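Local coordinates for peroxiredoxin 5 (Alvinella pompejana, PDB 2XHF), which probably reduces hydrogen peroxide and organic hydroperoxides with a cysteine thiol, as an antioxidant enzyme of the thioredoxin-fold peroxiredoxin family, at residues A84-D87 with P88-A92. Numbering follows the deposited sequence.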
ATOM      1  N   ALA A  84       3.540  -8.635  -5.622  1.00 12.38           N
ATOM      2  CA  ALA A  84       4.155  -7.363  -5.283  1.00 12.71           C
ATOM      3  C   ALA A  84       4.486  -7.319  -3.812  1.00 12.83           C
ATOM      4  O   ALA A  84       3.828  -7.967  -2.999  1.00 11.88           O
ATOM      5  CB  ALA A  84       3.202  -6.242  -5.603  1.00 17.23           C
ATOM      6  N   VAL A  85       5.465  -6.493  -3.459  1.00 12.88           N
ATOM      7  CA  VAL A  85       5.807  -6.262  -2.075  1.00 15.13           C
ATOM      8  C   VAL A  85       4.859  -5.155  -1.590  1.00 12.63           C
ATOM      9  O   VAL A  85       5.121  -3.945  -1.752  1.00 14.45           O
ATOM     10  CB  VAL A  85       7.300  -5.913  -1.918  1.00 15.37           C
ATOM     11  CG1 VAL A  85       7.641  -5.662  -0.461  1.00 15.74           C
ATOM     12  CG2 VAL A  85       8.185  -7.019  -2.497  1.00 14.49           C
ATOM     13  N   ASN A  86       3.766  -5.604  -0.978  1.00 13.07           N
ATOM     14  CA  ASN A  86       2.690  -4.772  -0.426  1.00 12.09           C
ATOM     15  C   ASN A  86       1.998  -5.602   0.629  1.00 12.84           C
ATOM     16  O   ASN A  86       2.092  -6.842   0.621  1.00 12.66           O
ATOM     17  CB  ASN A  86       1.641  -4.411  -1.471  1.00 12.94           C
ATOM     18  CG  ASN A  86       2.015  -3.201  -2.307  1.00 12.11           C
ATOM     19  OD1 ASN A  86       2.286  -3.327  -3.484  1.00 12.58           O
ATOM     20  ND2 ASN A  86       2.017  -2.015  -1.696  1.00 14.18           N
ATOM     21  N   ASP A  87       1.251  -4.940   1.498  1.00 12.17           N
ATOM     22  CA  ASP A  87       0.354  -5.653   2.393  1.00 12.33           C
ATOM     23  C   ASP A  87      -0.868  -6.117   1.588  1.00 10.97           C
ATOM     24  O   ASP A  87      -1.199  -5.536   0.552  1.00 11.76           O
ATOM     25  CB  ASP A  87      -0.020  -4.801   3.623  1.00 13.44           C
ATOM     26  CG  ASP A  87      -1.022  -3.698   3.311  1.00 13.45           C
ATOM     27  OD1 ASP A  87      -0.659  -2.488   3.394  1.00 13.13           O
ATOM     28  OD2 ASP A  87      -2.187  -4.032   2.993  1.00 12.99           O
ATOM     29  N   PRO A  88      -1.543  -7.179   2.058  1.00 12.58           N
ATOM     30  CA  PRO A  88      -2.632  -7.739   1.256  1.00 11.73           C
ATOM     31  C   PRO A  88      -3.887  -6.893   1.178  1.00 11.04           C
ATOM     32  O   PRO A  88      -4.622  -7.035   0.222  1.00 11.66           O
ATOM     33  CB  PRO A  88      -2.920  -9.077   1.941  1.00 14.41           C
ATOM     34  CG  PRO A  88      -2.414  -8.897   3.328  1.00 14.59           C
ATOM     35  CD  PRO A  88      -1.209  -8.022   3.214  1.00 13.72           C
ATOM     36  N   PHE A  89      -4.125  -5.993   2.128  1.00 11.40           N
ATOM     37  CA  PHE A  89      -5.301  -5.110   2.005  1.00 13.14           C
ATOM     38  C   PHE A  89      -5.124  -4.196   0.794  1.00 11.11           C
ATOM     39  O   PHE A  89      -6.024  -4.038  -0.048  1.00 11.73           O
ATOM     40  CB  PHE A  89      -5.507  -4.272   3.255  1.00 12.74           C
ATOM     41  CG  PHE A  89      -5.809  -5.065   4.497  1.00 14.18           C
ATOM     42  CD1 PHE A  89      -6.941  -5.870   4.573  1.00 13.61           C
ATOM     43  CD2 PHE A  89      -4.979  -4.985   5.607  1.00 15.24           C
ATOM     44  CE1 PHE A  89      -7.252  -6.536   5.755  1.00 17.40           C
ATOM     45  CE2 PHE A  89      -5.297  -5.639   6.793  1.00 17.02           C
ATOM     46  CZ  PHE A  89      -6.423  -6.442   6.838  1.00 18.03           C
ATOM     47  N   VAL A  90      -3.941  -3.601   0.696  1.00 11.79           N
ATOM     48  CA  VAL A  90      -3.646  -2.718  -0.405  1.00 11.51           C
ATOM     49  C   VAL A  90      -3.643  -3.518  -1.709  1.00 11.20           C
ATOM     50  O   VAL A  90      -4.205  -3.112  -2.716  1.00 11.99           O
ATOM     51  CB  VAL A  90      -2.303  -2.002  -0.184  1.00 11.55           C
ATOM     52  CG1 VAL A  90      -1.866  -1.351  -1.474  1.00 13.54           C
ATOM     53  CG2 VAL A  90      -2.417  -0.984   0.955  1.00 14.49           C
ATOM     54  N   MET A  91      -2.992  -4.673  -1.696  1.00 11.87           N
ATOM     55  CA  MET A  91      -2.887  -5.471  -2.918  1.00 13.25           C
ATOM     56  C   MET A  91      -4.263  -5.890  -3.437  1.00 11.61           C
ATOM     57  O   MET A  91      -4.538  -5.778  -4.610  1.00 12.56           O
ATOM     58  CB  MET A  91      -2.023  -6.699  -2.658  1.00 15.38           C
ATOM     59  CG  MET A  91      -1.699  -7.408  -3.905  1.00 25.24           C
ATOM     60  SD  MET A  91      -0.410  -6.558  -4.802  1.00 20.51           S
ATOM     61  CE  MET A  91      -0.072  -7.791  -6.111  1.00 17.62           C
ATOM     62  N   ALA A  92      -5.135  -6.338  -2.542  1.00 11.43           N
ATOM     63  CA  ALA A  92      -6.453  -6.800  -2.948  1.00 11.59           C
ATOM     64  C   ALA A  92      -7.301  -5.651  -3.493  1.00 11.26           C
ATOM     65  O   ALA A  92      -8.017  -5.818  -4.472  1.00 13.97           O
ATOM     66  CB  ALA A  92      -7.163  -7.490  -1.782  1.00 12.79           C
TER
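Asp87 is the N-cap of helix 88-98, in the loop that joins strand 79-84 of the central thioredoxin-fold sheet to the helix, and its carboxylate closes back over the first turn to meet Phe89 and Val90. Asp87 OD2 accepts from Val90 N at 2.9 Å in a nearly straight bond (169°), the N-H approaching from above the carboxylate plane; Phe89 N, also 2.9 Å from Asp87 OD2, adds a weak, bent one. What brings OD2 over these amides is chi1 of 75°, with CG lodged between the backbone N and the carbonyl carbon. The other oxygen, Asp87 OD1, lies 3.4 Å from Val90 CG2 and forms a salt bridge with Arg132 of the second subunit, so the same carboxylate that caps the helix also makes a bridge to the second subunit. Replacing it with an alanine would probably cost Val90 N its straight side-chain cap and leave that arginine without this carboxylate. The backbone of Asp87 starts the helical bonding, Asp87 O taking Met91 N at 3.0 Å. Asn86 OD1 accepts from Ala53 N, while Asn86 ND2 rests 3.9 Å from Val90 CG1. Met91, its chain bent at chi2, reaches back to the end of strand 79-84, where its CE and SD each lie 3.7 Å from Ala84 CB.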